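Local coordinates for XAC2610 protein (Xanthomonas axonopodis pv. citri, PDB 4QTQ) that binds calcium and probably acts as an immunity protein that inhibits a peptidoglycan hydrolase linked to the bacterium's killing type IV secretion system, at residues T77-P82 with S93-D98; G81-T86 with G149-K154; L183-T188 with I201-D206. One frame throughout, in Å; residues are numbered along the deposited sequence.

Interaction 1 of 3, residues T77-P82 with S93-D98. With CA (calcium ion), chain B.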
ATOM      1  N   THR A  77      -1.431   9.599  10.024  1.00 39.44           N
ATOM      2  CA  THR A  77      -1.874  10.164   8.763  1.00 38.61           C
ATOM      3  C   THR A  77      -0.869   9.965   7.625  1.00 38.69           C
ATOM      4  O   THR A  77      -1.209   9.366   6.599  1.00 38.05           O
ATOM      5  CB  THR A  77      -2.228  11.653   8.929  1.00 37.71           C
ATOM      6  OG1 THR A  77      -2.960  11.835  10.151  1.00 36.91           O
ATOM      7  CG2 THR A  77      -3.067  12.138   7.746  1.00 36.21           C
ATOM      8  N   PHE A  78       0.363  10.434   7.820  1.00 39.00           N
ATOM      9  CA  PHE A  78       1.381  10.411   6.763  1.00 39.16           C
ATOM     10  C   PHE A  78       2.629   9.669   7.181  1.00 40.89           C
ATOM     11  O   PHE A  78       3.107   9.804   8.317  1.00 40.21           O
ATOM     12  CB  PHE A  78       1.821  11.822   6.383  1.00 39.53           C
ATOM     13  CG  PHE A  78       0.706  12.717   5.953  1.00 39.24           C
ATOM     14  CD1 PHE A  78       0.184  12.626   4.672  1.00 38.24           C
ATOM     15  CD2 PHE A  78       0.205  13.686   6.809  1.00 39.97           C
ATOM     16  CE1 PHE A  78      -0.843  13.465   4.263  1.00 38.26           C
ATOM     17  CE2 PHE A  78      -0.806  14.537   6.400  1.00 39.84           C
ATOM     18  CZ  PHE A  78      -1.332  14.425   5.128  1.00 39.63           C
ATOM     19  N   TYR A  79       3.175   8.911   6.237  1.00 41.30           N
ATOM     20  CA  TYR A  79       4.462   8.259   6.411  1.00 42.58           C
ATOM     21  C   TYR A  79       5.311   8.445   5.152  1.00 42.56           C
ATOM     22  O   TYR A  79       4.826   8.323   4.022  1.00 42.77           O
ATOM     23  CB  TYR A  79       4.265   6.782   6.754  1.00 42.70           C
ATOM     24  CG  TYR A  79       5.533   5.951   6.758  1.00 44.55           C
ATOM     25  CD1 TYR A  79       6.351   5.863   7.896  1.00 45.62           C
ATOM     26  CD2 TYR A  79       5.914   5.244   5.618  1.00 44.11           C
ATOM     27  CE1 TYR A  79       7.505   5.094   7.885  1.00 47.18           C
ATOM     28  CE2 TYR A  79       7.059   4.476   5.598  1.00 44.65           C
ATOM     29  CZ  TYR A  79       7.849   4.395   6.721  1.00 46.38           C
ATOM     30  OH  TYR A  79       8.978   3.615   6.644  1.00 47.28           O
ATOM     31  N   HIS A  80       6.578   8.762   5.361  1.00 43.49           N
ATOM     32  CA  HIS A  80       7.543   8.900   4.287  1.00 44.41           C
ATOM     33  C   HIS A  80       8.739   8.044   4.668  1.00 44.96           C
ATOM     34  O   HIS A  80       9.393   8.285   5.677  1.00 46.28           O
ATOM     35  CB  HIS A  80       7.913  10.379   4.117  1.00 48.20           C
ATOM     36  CG  HIS A  80       8.844  10.661   2.974  1.00 49.88           C
ATOM     37  ND1 HIS A  80       9.500  11.867   2.841  1.00 53.35           N
ATOM     38  CD2 HIS A  80       9.242   9.902   1.927  1.00 50.00           C
ATOM     39  CE1 HIS A  80      10.252  11.842   1.755  1.00 52.13           C
ATOM     40  NE2 HIS A  80      10.118  10.659   1.185  1.00 49.93           N
ATOM     41  N   GLY A  81       8.985   7.002   3.886  1.00 44.87           N
ATOM     42  CA  GLY A  81      10.067   6.080   4.173  1.00 46.30           C
ATOM     43  C   GLY A  81       9.909   4.775   3.433  1.00 45.60           C
ATOM     44  O   GLY A  81       8.962   4.612   2.646  1.00 44.65           O
ATOM     45  N   PRO A  82      10.826   3.826   3.680  1.00 46.31           N
ATOM     46  CA  PRO A  82      10.758   2.554   2.978  1.00 47.04           C
ATOM     47  C   PRO A  82       9.690   1.613   3.559  1.00 48.26           C
ATOM     48  O   PRO A  82       9.250   1.787   4.714  1.00 48.22           O
ATOM     49  CB  PRO A  82      12.170   1.975   3.164  1.00 49.57           C
ATOM     50  CG  PRO A  82      12.781   2.711   4.324  1.00 49.70           C
ATOM     51  CD  PRO A  82      11.850   3.815   4.741  1.00 49.70           C
ATOM     52  N   SER A  93      -2.611   6.489   6.454  1.00 39.37           N
ATOM     53  CA  SER A  93      -3.551   6.845   5.375  1.00 37.89           C
ATOM     54  C   SER A  93      -2.849   7.146   4.036  1.00 37.11           C
ATOM     55  O   SER A  93      -3.339   6.759   2.969  1.00 35.23           O
ATOM     56  CB  SER A  93      -4.395   8.053   5.781  1.00 39.27           C
ATOM     57  OG  SER A  93      -5.215   7.748   6.891  1.00 39.01           O
ATOM     58  N   ILE A  94      -1.713   7.851   4.097  1.00 36.82           N
ATOM     59  CA  ILE A  94      -1.035   8.330   2.889  1.00 36.58           C
ATOM     60  C   ILE A  94       0.461   8.128   3.050  1.00 36.41           C
ATOM     61  O   ILE A  94       1.069   8.717   3.950  1.00 36.07           O
ATOM     62  CB  ILE A  94      -1.332   9.823   2.629  1.00 38.34           C
ATOM     63  CG1 ILE A  94      -2.806  10.017   2.258  1.00 38.25           C
ATOM     64  CG2 ILE A  94      -0.425  10.377   1.524  1.00 39.01           C
ATOM     65  CD1 ILE A  94      -3.265  11.453   2.318  1.00 39.67           C
ATOM     66  N   ILE A  95       1.024   7.290   2.180  1.00 36.42           N
ATOM     67  CA  ILE A  95       2.429   6.821   2.256  1.00 37.71           C
ATOM     68  C   ILE A  95       3.245   7.211   0.999  1.00 37.59           C
ATOM     69  O   ILE A  95       2.862   6.914  -0.139  1.00 38.23           O
ATOM     70  CB  ILE A  95       2.453   5.282   2.412  1.00 37.84           C
ATOM     71  CG1 ILE A  95       1.823   4.872   3.755  1.00 38.54           C
ATOM     72  CG2 ILE A  95       3.865   4.704   2.250  1.00 38.60           C
ATOM     73  CD1 ILE A  95       0.969   3.621   3.663  1.00 38.47           C
ATOM     74  N   LEU A  96       4.362   7.885   1.235  1.00 39.14           N
ATOM     75  CA  LEU A  96       5.343   8.269   0.216  1.00 39.19           C
ATOM     76  C   LEU A  96       6.568   7.354   0.340  1.00 39.51           C
ATOM     77  O   LEU A  96       7.247   7.326   1.369  1.00 41.11           O
ATOM     78  CB  LEU A  96       5.765   9.727   0.409  1.00 40.51           C
ATOM     79  CG  LEU A  96       4.682  10.747   0.754  1.00 40.82           C
ATOM     80  CD1 LEU A  96       5.319  12.077   1.126  1.00 43.03           C
ATOM     81  CD2 LEU A  96       3.725  10.920  -0.407  1.00 41.11           C
ATOM     82  N   THR A  97       6.825   6.582  -0.710  1.00 39.48           N
ATOM     83  CA  THR A  97       7.803   5.513  -0.671  1.00 39.43           C
ATOM     84  C   THR A  97       8.104   5.109  -2.110  1.00 38.83           C
ATOM     85  O   THR A  97       7.202   5.090  -2.952  1.00 37.94           O
ATOM     86  CB  THR A  97       7.264   4.300   0.125  1.00 39.14           C
ATOM     87  OG1 THR A  97       8.313   3.355   0.333  1.00 39.54           O
ATOM     88  CG2 THR A  97       6.101   3.603  -0.613  1.00 38.50           C
ATOM     89  N   ASP A  98       9.372   4.824  -2.399  1.00 39.93           N
ATOM     90  CA  ASP A  98       9.773   4.416  -3.747  1.00 39.89           C
ATOM     91  C   ASP A  98       9.605   2.926  -3.820  1.00 39.46           C
ATOM     92  O   ASP A  98      10.367   2.181  -3.226  1.00 40.48           O
ATOM     93  CB  ASP A  98      11.229   4.800  -4.043  1.00 41.69           C
ATOM     94  CG  ASP A  98      11.661   4.454  -5.468  1.00 42.41           C
ATOM     95  OD1 ASP A  98      10.792   4.328  -6.374  1.00 40.42           O
ATOM     96  OD2 ASP A  98      12.891   4.321  -5.676  1.00 43.86           O
TER
HETATM   97 CA    CA B 301       9.350   5.255  -7.970  1.00 41.14          CA
HETATM   98  O   HOH W   1       8.726   6.019 -10.059  1.00 36.24           O
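Phe78 and Ile94 sit side by side on two parallel strands, 78-80 and 94-97, and point the same way. CE1 of Phe78 comes within 3.7 Å of CD1 of Ile94, while ring CD1 rests near its CB and CG2. The phenylalanine ring takes Thr77 CG2 over one face, near the rim; on this side strand 28-33 packs against Phe78 and Ile94, and strand 20-25 against Phe78. Next along this face, His80 crosses Leu96 at a slant: with CG opposite the backbone N (chi1 -176°) the imidazole leans toward Leu96, CD2 lying 3.3 Å from its O and 3.8 Å from its CB. Leu96 CD1 lies over one ring face, toward its rim, and NE2 is hydrogen-bonded to Glu105.

The other face carries Tyr79 and Ile95. Ile95 CG2 meets the tyrosine ring at its edge, 4.0 Å from CD2. Tyr79 CG is likewise trans to its N (chi1 171°), which sends the ring forward along the chain until OH donates to Pro82 O at 2.7 Å, on an in-plane lone pair. Gly81, at phi 162°, leads the chain across toward the tyrosine's side, bringing Pro82 O to the hydroxyl.

Backbone bonds alternate between the strands, the straightest running from Leu96 N to Tyr79 O at 2.9 Å. Beyond them Thr97 OG1 donates to Gly81 O at 2.7 Å, a side-chain bond that carries the pairing past the end of strand 78-80. Asp98 follows at once, and its OD1 binds the calcium ion at 2.3 Å; Asn100, Asp102, the backbone O of His104, Asp106 and a water complete the site. The chemistry thus passes from apolar packing to hydroxyl-carbonyl bonds to metal ligation, tying the first calcium ligand to a largely buried sheet.

Interaction 2 of 3, residues G81-T86 with G149-K154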
ATOM      1  N   GLY A  81       8.985   7.002   3.886  1.00 44.87           N
ATOM      2  CA  GLY A  81      10.067   6.080   4.173  1.00 46.30           C
ATOM      3  C   GLY A  81       9.909   4.775   3.433  1.00 45.60           C
ATOM      4  O   GLY A  81       8.962   4.612   2.646  1.00 44.65           O
ATOM      5  N   PRO A  82      10.826   3.826   3.680  1.00 46.31           N
ATOM      6  CA  PRO A  82      10.758   2.554   2.978  1.00 47.04           C
ATOM      7  C   PRO A  82       9.690   1.613   3.559  1.00 48.26           C
ATOM      8  O   PRO A  82       9.250   1.787   4.714  1.00 48.22           O
ATOM      9  CB  PRO A  82      12.170   1.975   3.164  1.00 49.57           C
ATOM     10  CG  PRO A  82      12.781   2.711   4.324  1.00 49.70           C
ATOM     11  CD  PRO A  82      11.850   3.815   4.741  1.00 49.70           C
ATOM     12  N   LEU A  83       9.266   0.643   2.747  1.00 46.51           N
ATOM     13  CA  LEU A  83       8.380  -0.424   3.206  1.00 48.98           C
ATOM     14  C   LEU A  83       9.207  -1.651   3.628  1.00 53.22           C
ATOM     15  O   LEU A  83       9.179  -2.704   2.979  1.00 50.62           O
ATOM     16  CB  LEU A  83       7.360  -0.783   2.118  1.00 47.67           C
ATOM     17  CG  LEU A  83       6.451   0.358   1.628  1.00 45.42           C
ATOM     18  CD1 LEU A  83       5.561  -0.113   0.480  1.00 43.80           C
ATOM     19  CD2 LEU A  83       5.617   0.951   2.763  1.00 44.57           C
ATOM     20  N   ASP A  84       9.953  -1.494   4.721  1.00 59.28           N
ATOM     21  CA  ASP A  84      10.728  -2.594   5.297  1.00 65.82           C
ATOM     22  C   ASP A  84       9.812  -3.532   6.067  1.00 68.22           C
ATOM     23  O   ASP A  84       8.974  -3.079   6.850  1.00 68.36           O
ATOM     24  CB  ASP A  84      11.779  -2.073   6.271  1.00 70.15           C
ATOM     25  CG  ASP A  84      12.836  -1.220   5.613  1.00 71.65           C
ATOM     26  OD1 ASP A  84      13.153  -1.467   4.434  1.00 74.71           O
ATOM     27  OD2 ASP A  84      13.367  -0.314   6.293  1.00 73.99           O
ATOM     28  N   ASP A  85       9.985  -4.836   5.851  1.00 89.69           N
ATOM     29  CA  ASP A  85       9.243  -5.861   6.598  1.00 94.17           C
ATOM     30  C   ASP A  85       9.610  -5.732   8.077  1.00 98.24           C
ATOM     31  O   ASP A  85       8.778  -5.966   8.962  1.00101.24           O
ATOM     32  CB  ASP A  85       9.566  -7.270   6.066  1.00 96.53           C
ATOM     33  CG  ASP A  85       8.453  -8.282   6.341  1.00100.28           C
ATOM     34  OD1 ASP A  85       8.270  -8.675   7.513  1.00103.94           O
ATOM     35  OD2 ASP A  85       7.776  -8.700   5.377  1.00100.91           O
ATOM     36  N   THR A  86      10.858  -5.340   8.328  1.00 99.02           N
ATOM     37  CA  THR A  86      11.305  -4.993   9.670  1.00103.45           C
ATOM     38  C   THR A  86      10.581  -3.727  10.166  1.00103.75           C
ATOM     39  O   THR A  86       9.672  -3.828  10.988  1.00105.02           O
ATOM     40  CB  THR A  86      12.842  -4.839   9.723  1.00104.62           C
ATOM     41  OG1 THR A  86      13.276  -3.931   8.706  1.00102.95           O
ATOM     42  CG2 THR A  86      13.522  -6.190   9.503  1.00104.77           C
ATOM     43  N   GLY A 149      -2.219  -6.844   4.991  1.00 41.15           N
ATOM     44  CA  GLY A 149      -1.846  -5.447   5.061  1.00 41.04           C
ATOM     45  C   GLY A 149      -0.943  -5.114   3.897  1.00 38.97           C
ATOM     46  O   GLY A 149      -0.632  -5.980   3.077  1.00 35.93           O
ATOM     47  N   LEU A 150      -0.514  -3.859   3.835  1.00 38.33           N
ATOM     48  CA  LEU A 150       0.373  -3.403   2.784  1.00 36.93           C
ATOM     49  C   LEU A 150       1.626  -4.277   2.694  1.00 37.74           C
ATOM     50  O   LEU A 150       2.192  -4.689   3.706  1.00 39.82           O
ATOM     51  CB  LEU A 150       0.770  -1.946   3.018  1.00 38.04           C
ATOM     52  CG  LEU A 150       1.550  -1.218   1.915  1.00 36.95           C
ATOM     53  CD1 LEU A 150       0.808  -1.280   0.590  1.00 36.61           C
ATOM     54  CD2 LEU A 150       1.763   0.231   2.317  1.00 38.94           C
ATOM     55  N   PHE A 151       2.017  -4.571   1.460  1.00 37.49           N
ATOM     56  CA  PHE A 151       3.223  -5.335   1.157  1.00 37.25           C
ATOM     57  C   PHE A 151       4.505  -4.647   1.631  1.00 39.04           C
ATOM     58  O   PHE A 151       4.511  -3.449   1.925  1.00 38.34           O
ATOM     59  CB  PHE A 151       3.305  -5.635  -0.358  1.00 36.98           C
ATOM     60  CG  PHE A 151       3.030  -4.447  -1.240  1.00 37.16           C
ATOM     61  CD1 PHE A 151       3.994  -3.475  -1.445  1.00 39.09           C
ATOM     62  CD2 PHE A 151       1.791  -4.300  -1.863  1.00 37.69           C
ATOM     63  CE1 PHE A 151       3.741  -2.379  -2.264  1.00 39.89           C
ATOM     64  CE2 PHE A 151       1.530  -3.210  -2.672  1.00 37.53           C
ATOM     65  CZ  PHE A 151       2.507  -2.248  -2.880  1.00 38.34           C
ATOM     66  N   SER A 152       5.577  -5.434   1.726  1.00 39.87           N
ATOM     67  CA  SER A 152       6.914  -4.924   2.051  1.00 41.99           C
ATOM     68  C   SER A 152       7.745  -4.971   0.780  1.00 41.12           C
ATOM     69  O   SER A 152       7.520  -5.827  -0.062  1.00 38.82           O
ATOM     70  CB  SER A 152       7.574  -5.792   3.117  1.00 44.83           C
ATOM     71  OG  SER A 152       6.650  -6.120   4.145  1.00 50.27           O
ATOM     72  N   VAL A 153       8.705  -4.066   0.644  1.00 42.66           N
ATOM     73  CA  VAL A 153       9.557  -4.041  -0.539  1.00 43.98           C
ATOM     74  C   VAL A 153      11.002  -4.355  -0.149  1.00 47.57           C
ATOM     75  O   VAL A 153      11.515  -3.835   0.847  1.00 47.89           O
ATOM     76  CB  VAL A 153       9.487  -2.678  -1.270  1.00 43.85           C
ATOM     77  CG1 VAL A 153      10.358  -2.706  -2.521  1.00 44.23           C
ATOM     78  CG2 VAL A 153       8.050  -2.343  -1.648  1.00 42.24           C
ATOM     79  N   LYS A 154      11.637  -5.224  -0.937  1.00 49.15           N
ATOM     80  CA  LYS A 154      13.057  -5.577  -0.771  1.00 53.85           C
ATOM     81  C   LYS A 154      13.666  -5.713  -2.161  1.00 51.03           C
ATOM     82  O   LYS A 154      13.412  -6.691  -2.854  1.00 49.28           O
ATOM     83  CB  LYS A 154      13.188  -6.905  -0.014  1.00 58.74           C
ATOM     84  CG  LYS A 154      14.620  -7.368   0.236  1.00 66.49           C
ATOM     85  CD  LYS A 154      14.702  -8.877   0.437  1.00 70.85           C
ATOM     86  CE  LYS A 154      16.142  -9.363   0.517  1.00 76.81           C
ATOM     87  NZ  LYS A 154      16.865  -8.780   1.681  1.00 80.57           N
TER
HETATM   88  O   HOH W   2      11.634  -5.616   3.314  1.00 56.57           O
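Leu83 pushes its isobutyl group between Leu150, Phe151 and Val153, and its two methyls divide the work. CD2 meets Leu150 CD2 at 3.9 Å, the two leucine side chains crossing at about a right angle. CD1 lies 4.0 Å from Phe151 CE1, reaching the ring obliquely, and equally close to CG2 of Val153. The phenyl ring can turn back to this methyl because its CG stands between the backbone N and the carbonyl carbon (chi1 47°); Leu150 CD1 sits over the centre of one of its faces. Strand 121-128 backs the apolar group, with Tyr122 against Leu150 and Val124 against Phe151.

Outward from this centre the main chains join. Val153 N donates to Leu83 O in the carbonyl plane, 2.7 Å between the two atoms and 160° at the hydrogen. This direct backbone bond is followed by a bridging water, which accepts from Asp85 N at 3.1 Å and donates to Val153 O at 3.0 Å. Still further out, Ser152 OG and Asp85 OD2 approach to 3.1 Å. This link is tentative, because the hydroxyl proton has another acceptor nearby and Asp85 is poorly ordered at the surface.

Strand 152-154 is the outermost strand of an antiparallel six-stranded sheet; its far side pairs with strand 157-163, where Ser152 bonds to Thr159. The loop after strand 78-80 lies along its other flank. A buried leucine, one backbone bond and a water bridge thus join a loop of one sheet to the edge strand of the next, an inter-sheet junction consistent with neighbouring blades in a beta-propeller fragment.

Interaction 3 of 3, residues L183-T188 with I201-D206; sequences LIERLT and IERLQD
Glu202 OE1 lies 3.6 Å from Arg186 CD across the strands and is held by a water that donates to it at 2.6 Å and by a salt bridge to Lys200. The residue belongs to strand 198-205, which forms an antiparallel beta hairpin with strand 181-190. The same water reaches Arg186 O and Thr188 OG1, so it spans both strands, although acceptors outnumber its protons. A second water accepts from Arg186 NE at 3.0 Å, in plane at the guanidinium edge, and donates to Glu202 OE2. Arg186 and Glu202 run side by side, but NE and OE1 stay beyond salt-bridge range: the arginine bends at chi3 (-53°), and its NH1 pairs with Asp172 instead. The water therefore mediates between opposite charges, each with another partner.

Backbone bonds of 2.9 Å link Arg186 N to Glu202 O and Glu202 N to Arg186 O, making this a hydrogen-bonded pair. At a classic beta bulge, where Ile184 and Glu185 both face Thr173 of strand 168-176 on the far side, Leu204 N donates to Ile184 O from well above the carbonyl plane. Ile184 CG2 touches Leu204 CD2 there, the side chains crossing nearly at right angles.

On the face opposite Arg186 and Glu202 stand Glu185, Arg203, Leu187 and Ile201. Leu187 CD2 packs 3.7 Å from Ile201 CG2. Glu185 and Arg203 form a salt bridge, OE2 taking weak bonds from NE and NH2, each 3.4 Å, at the guanidinium edge; the carboxylate plane is turned 56° from the guanidinium. Ile201 CG2 lies over the centre of one face of that guanidinium, 3.7 Å above its plane.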
ATOM      1  N   LEU A 183       3.499 -12.334  -9.725  1.00 37.90           N
ATOM      2  CA  LEU A 183       3.691 -13.345  -8.694  1.00 36.11           C
ATOM      3  C   LEU A 183       4.699 -14.375  -9.172  1.00 37.86           C
ATOM      4  O   LEU A 183       4.531 -14.950 -10.249  1.00 39.07           O
ATOM      5  CB  LEU A 183       2.369 -14.041  -8.351  1.00 37.23           C
ATOM      6  CG  LEU A 183       2.445 -15.089  -7.219  1.00 37.55           C
ATOM      7  CD1 LEU A 183       2.623 -14.395  -5.879  1.00 35.41           C
ATOM      8  CD2 LEU A 183       1.204 -15.958  -7.207  1.00 41.02           C
ATOM      9  N   ILE A 184       5.729 -14.622  -8.367  1.00 39.53           N
ATOM     10  CA  ILE A 184       6.743 -15.627  -8.708  1.00 40.94           C
ATOM     11  C   ILE A 184       6.803 -16.798  -7.725  1.00 42.86           C
ATOM     12  O   ILE A 184       7.443 -17.800  -8.009  1.00 43.94           O
ATOM     13  CB  ILE A 184       8.150 -15.015  -8.831  1.00 42.25           C
ATOM     14  CG1 ILE A 184       8.586 -14.352  -7.519  1.00 42.95           C
ATOM     15  CG2 ILE A 184       8.203 -14.021  -9.988  1.00 41.99           C
ATOM     16  CD1 ILE A 184      10.086 -14.184  -7.429  1.00 45.15           C
ATOM     17  N   GLU A 185       6.146 -16.668  -6.578  1.00 43.87           N
ATOM     18  CA  GLU A 185       6.192 -17.692  -5.550  1.00 46.00           C
ATOM     19  C   GLU A 185       5.032 -17.528  -4.588  1.00 45.55           C
ATOM     20  O   GLU A 185       4.766 -16.428  -4.095  1.00 43.25           O
ATOM     21  CB  GLU A 185       7.503 -17.614  -4.767  1.00 48.83           C
ATOM     22  CG  GLU A 185       7.711 -18.778  -3.814  1.00 51.19           C
ATOM     23  CD  GLU A 185       8.867 -18.544  -2.876  1.00 54.78           C
ATOM     24  OE1 GLU A 185       8.640 -17.984  -1.788  1.00 57.78           O
ATOM     25  OE2 GLU A 185       9.999 -18.919  -3.228  1.00 59.36           O
ATOM     26  N   ARG A 186       4.346 -18.636  -4.331  1.00 46.35           N
ATOM     27  CA  ARG A 186       3.304 -18.686  -3.319  1.00 45.99           C
ATOM     28  C   ARG A 186       3.593 -19.876  -2.398  1.00 46.81           C
ATOM     29  O   ARG A 186       3.628 -21.026  -2.860  1.00 45.42           O
ATOM     30  CB  ARG A 186       1.922 -18.828  -3.961  1.00 48.32           C
ATOM     31  CG  ARG A 186       0.796 -18.811  -2.938  1.00 50.79           C
ATOM     32  CD  ARG A 186      -0.559 -19.222  -3.475  1.00 55.40           C
ATOM     33  NE  ARG A 186      -1.003 -18.492  -4.658  1.00 61.75           N
ATOM     34  CZ  ARG A 186      -1.439 -17.232  -4.677  1.00 64.97           C
ATOM     35  NH1 ARG A 186      -1.455 -16.489  -3.576  1.00 65.48           N
ATOM     36  NH2 ARG A 186      -1.834 -16.698  -5.824  1.00 68.59           N
ATOM     37  N   LEU A 187       3.808 -19.580  -1.113  1.00 46.07           N
ATOM     38  CA  LEU A 187       4.051 -20.586  -0.087  1.00 48.87           C
ATOM     39  C   LEU A 187       2.799 -20.702   0.780  1.00 46.34           C
ATOM     40  O   LEU A 187       2.419 -19.741   1.434  1.00 44.02           O
ATOM     41  CB  LEU A 187       5.241 -20.203   0.811  1.00 51.87           C
ATOM     42  CG  LEU A 187       6.617 -19.919   0.202  1.00 55.34           C
ATOM     43  CD1 LEU A 187       7.669 -19.830   1.307  1.00 59.77           C
ATOM     44  CD2 LEU A 187       7.026 -20.968  -0.826  0.60 57.13           C
ATOM     45  N   THR A 188       2.155 -21.867   0.760  1.00 46.71           N
ATOM     46  CA  THR A 188       0.960 -22.104   1.568  1.00 48.44           C
ATOM     47  C   THR A 188       1.310 -23.057   2.710  1.00 50.46           C
ATOM     48  O   THR A 188       1.771 -24.178   2.470  1.00 52.34           O
ATOM     49  CB  THR A 188      -0.187 -22.711   0.734  1.00 49.61           C
ATOM     50  OG1 THR A 188      -0.495 -21.843  -0.358  1.00 49.61           O
ATOM     51  CG2 THR A 188      -1.444 -22.903   1.592  1.00 51.25           C
ATOM     52  N   ILE A 201       4.437 -25.360  -2.124  1.00 54.61           N
ATOM     53  CA  ILE A 201       5.251 -24.356  -2.792  1.00 54.14           C
ATOM     54  C   ILE A 201       4.828 -24.301  -4.249  1.00 51.85           C
ATOM     55  O   ILE A 201       4.835 -25.322  -4.931  1.00 51.63           O
ATOM     56  CB  ILE A 201       6.752 -24.704  -2.732  1.00 57.04           C
ATOM     57  CG1 ILE A 201       7.208 -24.917  -1.289  1.00 59.64           C
ATOM     58  CG2 ILE A 201       7.591 -23.619  -3.408  1.00 57.65           C
ATOM     59  CD1 ILE A 201       8.519 -25.680  -1.178  1.00 64.99           C
ATOM     60  N   GLU A 202       4.442 -23.118  -4.713  1.00 50.20           N
ATOM     61  CA  GLU A 202       4.213 -22.886  -6.131  1.00 50.07           C
ATOM     62  C   GLU A 202       5.151 -21.792  -6.611  1.00 50.10           C
ATOM     63  O   GLU A 202       5.420 -20.836  -5.886  1.00 50.15           O
ATOM     64  CB  GLU A 202       2.778 -22.478  -6.396  1.00 51.44           C
ATOM     65  CG  GLU A 202       1.737 -23.422  -5.833  1.00 53.07           C
ATOM     66  CD  GLU A 202       0.367 -22.800  -5.857  1.00 55.13           C
ATOM     67  OE1 GLU A 202      -0.168 -22.520  -4.779  1.00 58.56           O
ATOM     68  OE2 GLU A 202      -0.163 -22.549  -6.952  1.00 58.97           O
ATOM     69  N   ARG A 203       5.653 -21.949  -7.830  1.00 49.70           N
ATOM     70  CA  ARG A 203       6.598 -21.005  -8.427  1.00 49.75           C
ATOM     71  C   ARG A 203       6.253 -20.765  -9.875  1.00 48.25           C
ATOM     72  O   ARG A 203       5.608 -21.606 -10.511  1.00 46.99           O
ATOM     73  CB  ARG A 203       8.021 -21.542  -8.354  1.00 52.01           C
ATOM     74  CG  ARG A 203       8.487 -21.770  -6.943  1.00 55.29           C
ATOM     75  CD  ARG A 203       9.995 -21.678  -6.802  1.00 60.31           C
ATOM     76  NE  ARG A 203      10.335 -21.497  -5.387  1.00 63.25           N
ATOM     77  CZ  ARG A 203      10.891 -22.413  -4.598  1.00 67.40           C
ATOM     78  NH1 ARG A 203      11.235 -23.612  -5.063  1.00 71.39           N
ATOM     79  NH2 ARG A 203      11.125 -22.121  -3.321  1.00 70.01           N
ATOM     80  N   LEU A 204       6.714 -19.625 -10.391  1.00 46.93           N
ATOM     81  CA  LEU A 204       6.444 -19.233 -11.757  1.00 45.23           C
ATOM     82  C   LEU A 204       7.432 -19.968 -12.638  1.00 46.58           C
ATOM     83  O   LEU A 204       8.647 -19.792 -12.512  1.00 46.96           O
ATOM     84  CB  LEU A 204       6.587 -17.717 -11.930  1.00 45.61           C
ATOM     85  CG  LEU A 204       6.417 -17.150 -13.333  1.00 45.04           C
ATOM     86  CD1 LEU A 204       4.973 -17.259 -13.772  1.00 45.09           C
ATOM     87  CD2 LEU A 204       6.908 -15.711 -13.426  1.00 47.04           C
ATOM     88  N   GLN A 205       6.900 -20.774 -13.548  1.00 47.30           N
ATOM     89  CA  GLN A 205       7.716 -21.593 -14.426  1.00 50.30           C
ATOM     90  C   GLN A 205       7.018 -21.682 -15.774  1.00 51.03           C
ATOM     91  O   GLN A 205       5.836 -22.018 -15.838  1.00 50.00           O
ATOM     92  CB  GLN A 205       7.874 -22.977 -13.798  1.00 53.98           C
ATOM     93  CG  GLN A 205       8.864 -23.886 -14.494  1.00 58.89           C
ATOM     94  CD  GLN A 205       8.844 -25.291 -13.919  1.00 63.61           C
ATOM     95  OE1 GLN A 205       8.584 -25.497 -12.721  1.00 65.10           O
ATOM     96  NE2 GLN A 205       9.120 -26.269 -14.768  1.00 68.35           N
ATOM     97  N   ASP A 206       7.743 -21.346 -16.842  1.00 53.29           N
ATOM     98  CA  ASP A 206       7.191 -21.348 -18.194  1.00 55.46           C
ATOM     99  C   ASP A 206       5.943 -20.473 -18.289  1.00 54.84           C
ATOM    100  O   ASP A 206       4.978 -20.826 -18.974  1.00 56.81           O
ATOM    101  CB  ASP A 206       6.876 -22.783 -18.645  1.00 60.57           C
ATOM    102  CG  ASP A 206       8.112 -23.660 -18.684  0.70 64.76           C
ATOM    103  OD1 ASP A 206       9.036 -23.327 -19.444  1.00 67.94           O
ATOM    104  OD2 ASP A 206       8.172 -24.674 -17.958  1.00 70.43           O
TER
HETATM  105  O   HOH W   3       1.160 -22.719  -2.498  1.00 40.29           O
HETATM  106  O   HOH W   4      -1.431 -19.684  -7.405  1.00 51.92           O

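Overall arrangement
Interactions 1 and 2 share Gly81 and Pro82 and form one continuous patch, their centres 11 Å apart. Ile95 CD1 of interaction 1 touches Leu150 CD2 of interaction 2 at 3.7 Å, and Ile95 CG2 lies 4.2 Å from Leu83 CD2, so Ile95 on the parallel pair also packs on Leu83 and Leu150 of interaction 2. The calcium ion bound through Asp98 is about 10 Å from the side chain of Val153. Interaction 3 stands apart, its centre 20 Å from that of interaction 2 and 29 Å from that of interaction 1. Interactions 2 and 3 nevertheless reach the same six-stranded sheet, at its edge strand 152-154 and in the hairpin 181-205.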